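Local atomic coordinates of thiol-activated cytolysin (Desulfobulbus propionicus, PDB entry 6NAL), a protein that probably binds target membranes and assembles into large pores, as cholesterol-dependent cytolysins do. Residues E38-I46 with P417-I425; G365-Y376 with L451-T462. All coordinates share one frame; numbering follows the deposited sequence.

Interaction 1. Residues E38-I46 with P417-I425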
loop_
_atom_site.group_PDB
_atom_site.type_symbol
_atom_site.label_atom_id
_atom_site.label_comp_id
_atom_site.label_asym_id
_atom_site.label_seq_id
_atom_site.Cartn_x
_atom_site.Cartn_y
_atom_site.Cartn_z
ATOM N N GLU A 38 -10.315 -2.939 -11.110
ATOM C CA GLU A 38 -9.199 -3.321 -11.944
ATOM C C GLU A 38 -9.590 -3.198 -13.402
ATOM O O GLU A 38 -10.767 -3.247 -13.767
ATOM C CB GLU A 38 -8.757 -4.764 -11.621
ATOM C CG GLU A 38 -9.822 -5.886 -12.000
ATOM C CD GLU A 38 -9.209 -7.346 -12.040
ATOM O OE1 GLU A 38 -8.265 -7.626 -11.285
ATOM O OE2 GLU A 38 -9.666 -8.210 -12.818
ATOM N N ARG A 39 -8.572 -3.056 -14.229
ATOM C CA ARG A 39 -8.729 -3.218 -15.658
ATOM C C ARG A 39 -7.356 -3.419 -16.271
ATOM O O ARG A 39 -6.315 -3.214 -15.633
ATOM C CB ARG A 39 -9.423 -2.007 -16.288
ATOM C CG ARG A 39 -8.600 -0.764 -16.233
ATOM C CD ARG A 39 -9.420 0.491 -16.570
ATOM N NE ARG A 39 -8.604 1.675 -16.311
ATOM C CZ ARG A 39 -7.707 2.130 -17.172
ATOM N NH1 ARG A 39 -7.566 1.510 -18.341
ATOM N NH2 ARG A 39 -6.983 3.203 -16.870
ATOM N N PHE A 40 -7.385 -3.774 -17.539
ATOM C CA PHE A 40 -6.196 -3.925 -18.350
ATOM C C PHE A 40 -6.143 -2.897 -19.456
ATOM O O PHE A 40 -7.150 -2.636 -20.121
ATOM C CB PHE A 40 -6.161 -5.294 -19.002
ATOM C CG PHE A 40 -5.878 -6.385 -18.061
ATOM C CD1 PHE A 40 -4.575 -6.756 -17.808
ATOM C CD2 PHE A 40 -6.914 -7.032 -17.419
ATOM C CE1 PHE A 40 -4.304 -7.790 -16.920
ATOM C CE2 PHE A 40 -6.655 -8.049 -16.524
ATOM C CZ PHE A 40 -5.344 -8.444 -16.284
ATOM N N ASP A 41 -4.950 -2.375 -19.690
ATOM C CA ASP A 41 -4.632 -1.565 -20.866
ATOM C C ASP A 41 -3.554 -2.354 -21.618
ATOM O O ASP A 41 -2.354 -2.124 -21.440
ATOM C CB ASP A 41 -4.170 -0.164 -20.478
ATOM C CG ASP A 41 -3.556 0.594 -21.654
ATOM O OD1 ASP A 41 -3.622 0.061 -22.799
ATOM O OD2 ASP A 41 -3.023 1.719 -21.426
ATOM N N ASP A 42 -4.001 -3.310 -22.439
ATOM C CA ASP A 42 -3.144 -4.306 -23.097
ATOM C C ASP A 42 -2.458 -5.175 -22.044
ATOM O O ASP A 42 -3.155 -5.851 -21.263
ATOM C CB ASP A 42 -2.233 -3.549 -24.067
ATOM C CG ASP A 42 -2.959 -3.152 -25.361
ATOM O OD1 ASP A 42 -3.659 -4.020 -25.953
ATOM O OD2 ASP A 42 -2.839 -1.968 -25.773
ATOM N N SER A 43 -1.138 -5.273 -22.024
ATOM C CA SER A 43 -0.509 -6.098 -21.010
ATOM C C SER A 43 -0.420 -5.378 -19.676
ATOM O O SER A 43 0.020 -5.976 -18.693
ATOM C CB SER A 43 0.896 -6.577 -21.465
ATOM O OG SER A 43 1.726 -5.556 -21.968
ATOM N N THR A 44 -0.827 -4.117 -19.609
ATOM C CA THR A 44 -0.705 -3.356 -18.376
ATOM C C THR A 44 -1.928 -3.556 -17.503
ATOM O O THR A 44 -3.069 -3.579 -17.981
ATOM C CB THR A 44 -0.497 -1.884 -18.673
ATOM O OG1 THR A 44 0.677 -1.763 -19.476
ATOM C CG2 THR A 44 -0.294 -1.104 -17.426
ATOM N N TYR A 45 -1.662 -3.735 -16.215
ATOM C CA TYR A 45 -2.669 -4.055 -15.219
ATOM C C TYR A 45 -2.843 -2.852 -14.317
ATOM O O TYR A 45 -1.860 -2.361 -13.743
ATOM C CB TYR A 45 -2.240 -5.235 -14.368
ATOM C CG TYR A 45 -3.267 -5.724 -13.340
ATOM C CD1 TYR A 45 -4.595 -5.991 -13.696
ATOM C CD2 TYR A 45 -2.877 -5.985 -12.044
ATOM C CE1 TYR A 45 -5.487 -6.491 -12.781
ATOM C CE2 TYR A 45 -3.773 -6.466 -11.114
ATOM C CZ TYR A 45 -5.077 -6.701 -11.491
ATOM O OH TYR A 45 -5.944 -7.161 -10.549
ATOM N N ILE A 46 -4.079 -2.382 -14.185
ATOM C CA ILE A 46 -4.330 -1.096 -13.549
ATOM C C ILE A 46 -5.264 -1.359 -12.397
ATOM O O ILE A 46 -6.390 -1.809 -12.606
ATOM C CB ILE A 46 -4.904 -0.069 -14.533
ATOM C CG1 ILE A 46 -3.875 0.168 -15.648
ATOM C CG2 ILE A 46 -5.187 1.196 -13.805
ATOM C CD1 ILE A 46 -4.416 0.761 -16.893
ATOM N N PRO A 417 4.603 -14.741 -22.600
ATOM C CA PRO A 417 4.149 -13.385 -22.235
ATOM C C PRO A 417 3.208 -13.391 -21.029
ATOM O O PRO A 417 2.288 -14.203 -20.926
ATOM C CB PRO A 417 3.433 -12.897 -23.502
ATOM C CG PRO A 417 2.801 -14.206 -24.043
ATOM C CD PRO A 417 3.742 -15.369 -23.612
ATOM N N LEU A 418 3.430 -12.422 -20.137
ATOM C CA LEU A 418 2.687 -12.253 -18.899
ATOM C C LEU A 418 2.133 -10.839 -18.788
ATOM O O LEU A 418 2.826 -9.861 -19.082
ATOM C CB LEU A 418 3.606 -12.549 -17.715
ATOM C CG LEU A 418 3.972 -14.039 -17.593
ATOM C CD1 LEU A 418 5.075 -14.160 -16.553
ATOM C CD2 LEU A 418 2.781 -14.915 -17.209
ATOM N N ARG A 419 0.908 -10.740 -18.298
ATOM C CA ARG A 419 0.314 -9.456 -18.000
ATOM C C ARG A 419 0.709 -9.013 -16.608
ATOM O O ARG A 419 1.251 -9.766 -15.821
ATOM C CB ARG A 419 -1.189 -9.533 -18.153
ATOM C CG ARG A 419 -1.558 -9.994 -19.545
ATOM C CD ARG A 419 -3.001 -9.700 -19.890
ATOM N NE ARG A 419 -3.897 -10.508 -19.072
ATOM C CZ ARG A 419 -5.207 -10.298 -18.997
ATOM N NH1 ARG A 419 -5.743 -9.310 -19.705
ATOM N NH2 ARG A 419 -5.970 -11.068 -18.228
ATOM N N GLY A 420 0.450 -7.744 -16.324
ATOM C CA GLY A 420 0.883 -7.099 -15.096
ATOM C C GLY A 420 0.243 -7.643 -13.832
ATOM O O GLY A 420 0.708 -7.319 -12.734
ATOM N N ASN A 421 -0.801 -8.454 -13.949
ATOM C CA ASN A 421 -1.339 -9.127 -12.782
ATOM C C ASN A 421 -0.564 -10.387 -12.374
ATOM O O ASN A 421 -0.925 -11.015 -11.378
ATOM C CB ASN A 421 -2.813 -9.447 -13.031
ATOM C CG ASN A 421 -3.020 -10.401 -14.178
ATOM O OD1 ASN A 421 -2.272 -10.405 -15.161
ATOM N ND2 ASN A 421 -4.063 -11.212 -14.067
ATOM N N ALA A 422 0.521 -10.749 -13.035
ATOM C CA ALA A 422 1.259 -11.939 -12.634
ATOM C C ALA A 422 2.357 -11.604 -11.636
ATOM O O ALA A 422 3.122 -10.670 -11.856
ATOM C CB ALA A 422 1.849 -12.610 -13.867
ATOM N N ARG A 423 2.427 -12.371 -10.544
ATOM C CA ARG A 423 3.432 -12.208 -9.504
ATOM C C ARG A 423 4.118 -13.537 -9.225
ATOM O O ARG A 423 3.653 -14.613 -9.644
ATOM C CB ARG A 423 2.849 -11.764 -8.159
ATOM C CG ARG A 423 1.754 -10.763 -8.203
ATOM C CD ARG A 423 2.318 -9.336 -8.075
ATOM N NE ARG A 423 1.223 -8.405 -7.792
ATOM C CZ ARG A 423 0.617 -7.674 -8.711
ATOM N NH1 ARG A 423 1.050 -7.748 -9.957
ATOM N NH2 ARG A 423 -0.400 -6.869 -8.379
ATOM N N ASN A 424 5.192 -13.471 -8.425
ATOM C CA ASN A 424 5.710 -14.664 -7.724
ATOM C C ASN A 424 6.193 -15.747 -8.688
ATOM O O ASN A 424 5.859 -16.929 -8.578
ATOM C CB ASN A 424 4.630 -15.189 -6.780
ATOM C CG ASN A 424 5.184 -16.035 -5.678
ATOM O OD1 ASN A 424 6.391 -16.233 -5.588
ATOM N ND2 ASN A 424 4.298 -16.572 -4.835
ATOM N N ILE A 425 7.026 -15.318 -9.634
ATOM C CA ILE A 425 7.461 -16.171 -10.721
ATOM C C ILE A 425 8.464 -17.168 -10.196
ATOM O O ILE A 425 9.407 -16.806 -9.486
ATOM C CB ILE A 425 8.090 -15.341 -11.841
ATOM C CG1 ILE A 425 7.055 -14.674 -12.729
ATOM C CG2 ILE A 425 8.880 -16.212 -12.716
ATOM C CD1 ILE A 425 6.266 -13.634 -12.043
#
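The guanidinium group of Arg419 lies flat over one face of the Phe40 ring, the two planes only 6° apart. Arg419 CZ sits 3.4 Å from the centroid formed by the six carbons of the Phe40 ring, a cation-pi stack in which NH1 is over the middle of the ring and NH2 over the rim near CZ and CE2. A bend at the third torsion of Arg419 (chi3 -67°) sets the flat group over Phe40. On the opposite face of Phe40, toward the rim, lies Tyr45 CD1, and the amide of Asn421 meets the ring at its edge, with CG 3.7 Å from Phe40 CZ.

Asn421 also serves the second aromatic: its CB stands over the centre of the Tyr45 ring in a CH-pi contact, while its amide is turned 48° from that ring. At the far end Tyr45 OH comes 2.5 Å from Glu38 OE1, a very short bond whose length is doubtful; Glu38 OE1 also takes the backbone N-H of Tyr389. The two turns also join through their backbones: Gly420 N donates to Ser43 O at 3.0 Å, and Tyr45 CB packs against Gly420 C at 3.5 Å. The carbonyl of Gly420 is held in turn by Arg423, whose NH1 approaches in the carbonyl plane at 2.8 Å from Gly420 O.

Two beta turns are thus set against each other: the type II' turn of a tight beta hairpin, Asp41 to Thr44, and the type I turn, Arg419 to Ala422, linking strands 412-418 and 422-432 of the C-terminal beta sandwich, a cytolysin domain here met by a hairpin from far earlier in the chain.

Interaction 2. Residues G365-Y376 with L451-T462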
loop_
_atom_site.group_PDB
_atom_site.type_symbol
_atom_site.label_atom_id
_atom_site.label_comp_id
_atom_site.label_asym_id
_atom_site.label_seq_id
_atom_site.Cartn_x
_atom_site.Cartn_y
_atom_site.Cartn_z
ATOM N N GLY A 365 3.198 -5.464 -17.883
ATOM C CA GLY A 365 3.417 -6.842 -18.248
ATOM C C GLY A 365 4.906 -7.115 -18.451
ATOM O O GLY A 365 5.789 -6.309 -18.140
ATOM N N GLY A 366 5.172 -8.320 -18.947
ATOM C CA GLY A 366 6.550 -8.752 -19.066
ATOM C C GLY A 366 6.676 -9.995 -19.912
ATOM O O GLY A 366 5.690 -10.539 -20.414
ATOM N N GLU A 367 7.907 -10.457 -20.072
ATOM C CA GLU A 367 8.132 -11.681 -20.831
ATOM C C GLU A 367 9.142 -12.528 -20.098
ATOM O O GLU A 367 10.026 -12.005 -19.414
ATOM C CB GLU A 367 8.595 -11.383 -22.259
ATOM C CG GLU A 367 7.429 -10.893 -23.131
ATOM C CD GLU A 367 7.838 -10.364 -24.512
ATOM O OE1 GLU A 367 9.057 -10.382 -24.844
ATOM O OE2 GLU A 367 6.921 -9.926 -25.259
ATOM N N ILE A 368 8.993 -13.848 -20.242
ATOM C CA ILE A 368 10.036 -14.818 -19.895
ATOM C C ILE A 368 10.484 -15.521 -21.174
ATOM O O ILE A 368 9.683 -16.199 -21.826
ATOM C CB ILE A 368 9.557 -15.841 -18.853
ATOM C CG1 ILE A 368 9.209 -15.164 -17.528
ATOM C CG2 ILE A 368 10.638 -16.925 -18.616
ATOM C CD1 ILE A 368 8.314 -15.989 -16.678
ATOM N N ARG A 369 11.757 -15.344 -21.539
ATOM C CA ARG A 369 12.363 -16.050 -22.668
ATOM C C ARG A 369 13.177 -17.226 -22.143
ATOM O O ARG A 369 14.041 -17.052 -21.282
ATOM C CB ARG A 369 13.270 -15.135 -23.505
ATOM C CG ARG A 369 12.573 -14.049 -24.314
ATOM C CD ARG A 369 13.301 -13.778 -25.622
ATOM N NE ARG A 369 12.993 -12.454 -26.176
ATOM C CZ ARG A 369 13.344 -12.064 -27.400
ATOM N NH1 ARG A 369 14.009 -12.895 -28.202
ATOM N NH2 ARG A 369 13.031 -10.849 -27.829
ATOM N N LEU A 370 12.909 -18.411 -22.655
ATOM C CA LEU A 370 13.679 -19.616 -22.322
ATOM C C LEU A 370 14.537 -20.014 -23.514
ATOM O O LEU A 370 14.059 -19.966 -24.640
ATOM C CB LEU A 370 12.754 -20.767 -21.965
ATOM C CG LEU A 370 11.734 -20.337 -20.906
ATOM C CD1 LEU A 370 10.790 -21.535 -20.750
ATOM C CD2 LEU A 370 12.343 -19.948 -19.548
ATOM N N GLU A 371 15.811 -20.321 -23.285
ATOM C CA GLU A 371 16.712 -20.711 -24.361
ATOM C C GLU A 371 17.560 -21.866 -23.880
ATOM O O GLU A 371 18.113 -21.854 -22.777
ATOM C CB GLU A 371 17.583 -19.550 -24.823
ATOM C CG GLU A 371 16.801 -18.217 -24.768
ATOM C CD GLU A 371 17.489 -17.025 -25.456
ATOM O OE1 GLU A 371 18.430 -16.451 -24.860
ATOM O OE2 GLU A 371 17.050 -16.636 -26.574
ATOM N N HIS A 372 17.586 -22.880 -24.705
ATOM C CA HIS A 372 18.335 -24.092 -24.464
ATOM C C HIS A 372 19.266 -24.275 -25.650
ATOM O O HIS A 372 18.811 -24.376 -26.796
ATOM C CB HIS A 372 17.376 -25.251 -24.331
ATOM C CG HIS A 372 18.020 -26.595 -24.272
ATOM N ND1 HIS A 372 19.291 -26.794 -23.788
ATOM C CD2 HIS A 372 17.535 -27.819 -24.591
ATOM C CE1 HIS A 372 19.559 -28.089 -23.800
ATOM N NE2 HIS A 372 18.509 -28.734 -24.281
ATOM N N SER A 373 20.554 -24.293 -25.385
ATOM C CA SER A 373 21.534 -24.608 -26.417
ATOM C C SER A 373 22.435 -25.749 -25.985
ATOM O O SER A 373 23.404 -26.047 -26.678
ATOM C CB SER A 373 22.406 -23.394 -26.734
ATOM O OG SER A 373 23.194 -23.135 -25.574
ATOM N N GLY A 374 22.141 -26.402 -24.863
ATOM C CA GLY A 374 23.021 -27.440 -24.366
ATOM C C GLY A 374 22.892 -28.760 -25.113
ATOM O O GLY A 374 21.926 -29.015 -25.825
ATOM N N TRP A 375 23.925 -29.591 -24.979
ATOM C CA TRP A 375 24.042 -30.878 -25.675
ATOM C C TRP A 375 23.440 -32.000 -24.808
ATOM O O TRP A 375 24.068 -32.965 -24.408
ATOM C CB TRP A 375 25.514 -31.136 -26.021
ATOM C CG TRP A 375 25.967 -30.311 -27.167
ATOM C CD1 TRP A 375 25.200 -29.393 -27.901
ATOM C CD2 TRP A 375 27.341 -30.259 -27.715
ATOM N NE1 TRP A 375 26.077 -28.803 -28.835
ATOM C CE2 TRP A 375 27.370 -29.253 -28.668
ATOM C CE3 TRP A 375 28.548 -30.974 -27.459
ATOM C CZ2 TRP A 375 28.511 -29.055 -29.487
ATOM C CZ3 TRP A 375 29.668 -30.705 -28.206
ATOM C CH2 TRP A 375 29.627 -29.811 -29.236
ATOM N N TYR A 376 22.176 -31.828 -24.447
ATOM C CA TYR A 376 21.493 -32.754 -23.545
ATOM C C TYR A 376 19.999 -32.441 -23.642
ATOM O O TYR A 376 19.604 -31.470 -24.272
ATOM C CB TYR A 376 21.991 -32.660 -22.098
ATOM C CG TYR A 376 22.014 -31.251 -21.514
ATOM C CD1 TYR A 376 20.843 -30.631 -21.103
ATOM C CD2 TYR A 376 23.211 -30.546 -21.377
ATOM C CE1 TYR A 376 20.861 -29.331 -20.590
ATOM C CE2 TYR A 376 23.243 -29.248 -20.864
ATOM C CZ TYR A 376 22.074 -28.642 -20.459
ATOM O OH TYR A 376 22.078 -27.359 -19.915
ATOM N N LEU A 451 7.916 -9.864 -11.639
ATOM C CA LEU A 451 7.684 -9.654 -13.055
ATOM C C LEU A 451 8.467 -8.419 -13.479
ATOM O O LEU A 451 8.195 -7.312 -13.011
ATOM C CB LEU A 451 6.198 -9.470 -13.332
ATOM C CG LEU A 451 5.818 -9.342 -14.796
ATOM C CD1 LEU A 451 6.177 -10.580 -15.573
ATOM C CD2 LEU A 451 4.328 -9.056 -14.875
ATOM N N VAL A 452 9.442 -8.613 -14.351
ATOM C CA VAL A 452 10.238 -7.533 -14.921
ATOM C C VAL A 452 9.958 -7.536 -16.418
ATOM O O VAL A 452 9.325 -8.471 -16.938
ATOM C CB VAL A 452 11.720 -7.738 -14.598
ATOM C CG1 VAL A 452 11.926 -7.858 -13.061
ATOM C CG2 VAL A 452 12.241 -8.972 -15.302
ATOM N N PRO A 453 10.384 -6.533 -17.157
ATOM C CA PRO A 453 9.990 -6.501 -18.576
ATOM C C PRO A 453 10.547 -7.647 -19.401
ATOM O O PRO A 453 9.824 -8.230 -20.230
ATOM C CB PRO A 453 10.500 -5.130 -19.033
ATOM C CG PRO A 453 10.355 -4.261 -17.763
ATOM C CD PRO A 453 10.797 -5.213 -16.649
ATOM N N LEU A 454 11.804 -8.015 -19.192
ATOM C CA LEU A 454 12.355 -9.156 -19.910
ATOM C C LEU A 454 13.239 -9.968 -18.987
ATOM O O LEU A 454 14.248 -9.461 -18.497
ATOM C CB LEU A 454 13.154 -8.712 -21.128
ATOM C CG LEU A 454 13.699 -9.917 -21.916
ATOM C CD1 LEU A 454 12.604 -10.595 -22.730
ATOM C CD2 LEU A 454 14.833 -9.484 -22.813
ATOM N N ARG A 455 12.872 -11.229 -18.774
ATOM C CA ARG A 455 13.681 -12.171 -18.021
ATOM C C ARG A 455 14.077 -13.289 -18.974
ATOM O O ARG A 455 13.214 -13.873 -19.641
ATOM C CB ARG A 455 12.919 -12.713 -16.813
ATOM C CG ARG A 455 13.802 -13.549 -15.913
ATOM C CD ARG A 455 13.124 -14.038 -14.685
ATOM N NE ARG A 455 12.648 -12.954 -13.830
ATOM C CZ ARG A 455 13.383 -12.370 -12.901
ATOM N NH1 ARG A 455 14.641 -12.732 -12.747
ATOM N NH2 ARG A 455 12.870 -11.405 -12.156
ATOM N N THR A 456 15.374 -13.579 -19.048
ATOM C CA THR A 456 15.913 -14.582 -19.959
ATOM C C THR A 456 16.616 -15.641 -19.138
ATOM O O THR A 456 17.427 -15.308 -18.276
ATOM C CB THR A 456 16.908 -13.966 -20.937
ATOM O OG1 THR A 456 16.272 -12.950 -21.707
ATOM C CG2 THR A 456 17.426 -14.992 -21.899
ATOM N N VAL A 457 16.308 -16.907 -19.374
ATOM C CA VAL A 457 17.061 -17.988 -18.752
ATOM C C VAL A 457 17.644 -18.847 -19.858
ATOM O O VAL A 457 16.902 -19.374 -20.695
ATOM C CB VAL A 457 16.222 -18.823 -17.764
ATOM C CG1 VAL A 457 15.368 -17.926 -16.878
ATOM C CG2 VAL A 457 15.363 -19.802 -18.430
ATOM N N SER A 458 18.973 -18.946 -19.889
ATOM C CA SER A 458 19.696 -19.719 -20.895
ATOM C C SER A 458 20.351 -20.910 -20.224
ATOM O O SER A 458 21.004 -20.760 -19.193
ATOM C CB SER A 458 20.780 -18.881 -21.580
ATOM O OG SER A 458 20.253 -17.660 -22.050
ATOM N N ILE A 459 20.174 -22.076 -20.779
ATOM C CA ILE A 459 20.983 -23.191 -20.339
ATOM C C ILE A 459 21.813 -23.627 -21.531
ATOM O O ILE A 459 21.382 -23.527 -22.685
ATOM C CB ILE A 459 20.157 -24.364 -19.770
ATOM C CG1 ILE A 459 19.129 -24.852 -20.771
ATOM C CG2 ILE A 459 19.532 -23.979 -18.457
ATOM C CD1 ILE A 459 18.423 -26.092 -20.274
ATOM N N GLY A 460 23.016 -24.087 -21.249
ATOM C CA GLY A 460 23.867 -24.640 -22.274
ATOM C C GLY A 460 24.780 -25.679 -21.673
ATOM O O GLY A 460 24.486 -26.233 -20.596
ATOM N N GLY A 461 25.897 -25.944 -22.350
ATOM C CA GLY A 461 26.862 -26.870 -21.806
ATOM C C GLY A 461 26.612 -28.268 -22.308
ATOM O O GLY A 461 25.976 -28.474 -23.349
ATOM N N THR A 462 27.156 -29.236 -21.581
ATOM C CA THR A 462 27.011 -30.644 -21.929
ATOM C C THR A 462 26.446 -31.363 -20.726
ATOM O O THR A 462 26.297 -30.761 -19.666
ATOM C CB THR A 462 28.342 -31.314 -22.277
ATOM O OG1 THR A 462 29.098 -31.376 -21.070
ATOM C CG2 THR A 462 29.082 -30.557 -23.372
HETATM O O HOH W 1 9.614 -11.216 -16.744
HETATM O O HOH W 2 21.645 -21.040 -24.181
#
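Two hydrogen bonds and a weaker C-H...O contact meet at the carbonyl oxygen of Ile459. Ser373 N reaches Ile459 O at 2.9 Å in an almost straight bond, 174° at the hydrogen; a water that also bonds to Ser373 OG donates to it, and His372 CA adds the C-H...O contact. One residue on, Gly460 O takes the hydroxyl of Tyr376 at 2.7 Å from OH, the donor standing above the carbonyl plane. The ring of Tyr376 meets this strand with its edge, CD2 lying 3.4 Å from Thr462 C, and the backbone carbonyl of Tyr376 accepts a bond from His372 NE2. Trp375 N closes the corner on Gly461 O.

Upstream, strands 366-372 and 454-460 run parallel and in register, 13° apart. Odd-numbered residues of the first, Glu367, Arg369 and Glu371, each give their N-H and take a bond at their carbonyl, from Glu367 N to Pro453 O at one end to Ile459 N on Glu371 O at the other. At the start a second water bridges Glu367 O and Val452 O.

Ile368, Leu370 and His372 share one face with Arg455, Val457 and Ile459. Leu370 and Val457 lie side by side there, tightly packed, and Ile459 CG1, swung between its backbone N and carbonyl carbon (chi1 56°), is 3.6 Å from His372 ND1. Phe380 and Ile427 from the facing sheet cover Val457, while the end of Arg455 turns to Asp474. Glu367, Arg369, Glu371, Leu454, Thr456 and Ser458 occupy the other face. Within the C-terminal beta sandwich this parallel pair turns its mostly apolar face to the second sheet, strands 378-389 and 422-432.

Interactions 1 and 2 have centres about 21 Å apart and meet along the same mixed sheet. The segments alternate in sequence, 38-46, 365-376, 417-425, 451-462, so the chain passes back and forth between them. Their direct join is a probable hydrogen bond of 2.8 Å between Leu418 O and Gly366 N, just before the turn of interaction 1 and at the start of the parallel pair in interaction 2. Close by, Leu451 CD2 packs 3.3 Å from Arg419 O, and Leu418 CD1 meets Ile368 CD1 at 3.7 Å. Interaction 1 ties the early hairpin to one end of the sandwich; interaction 2 runs on from there within it.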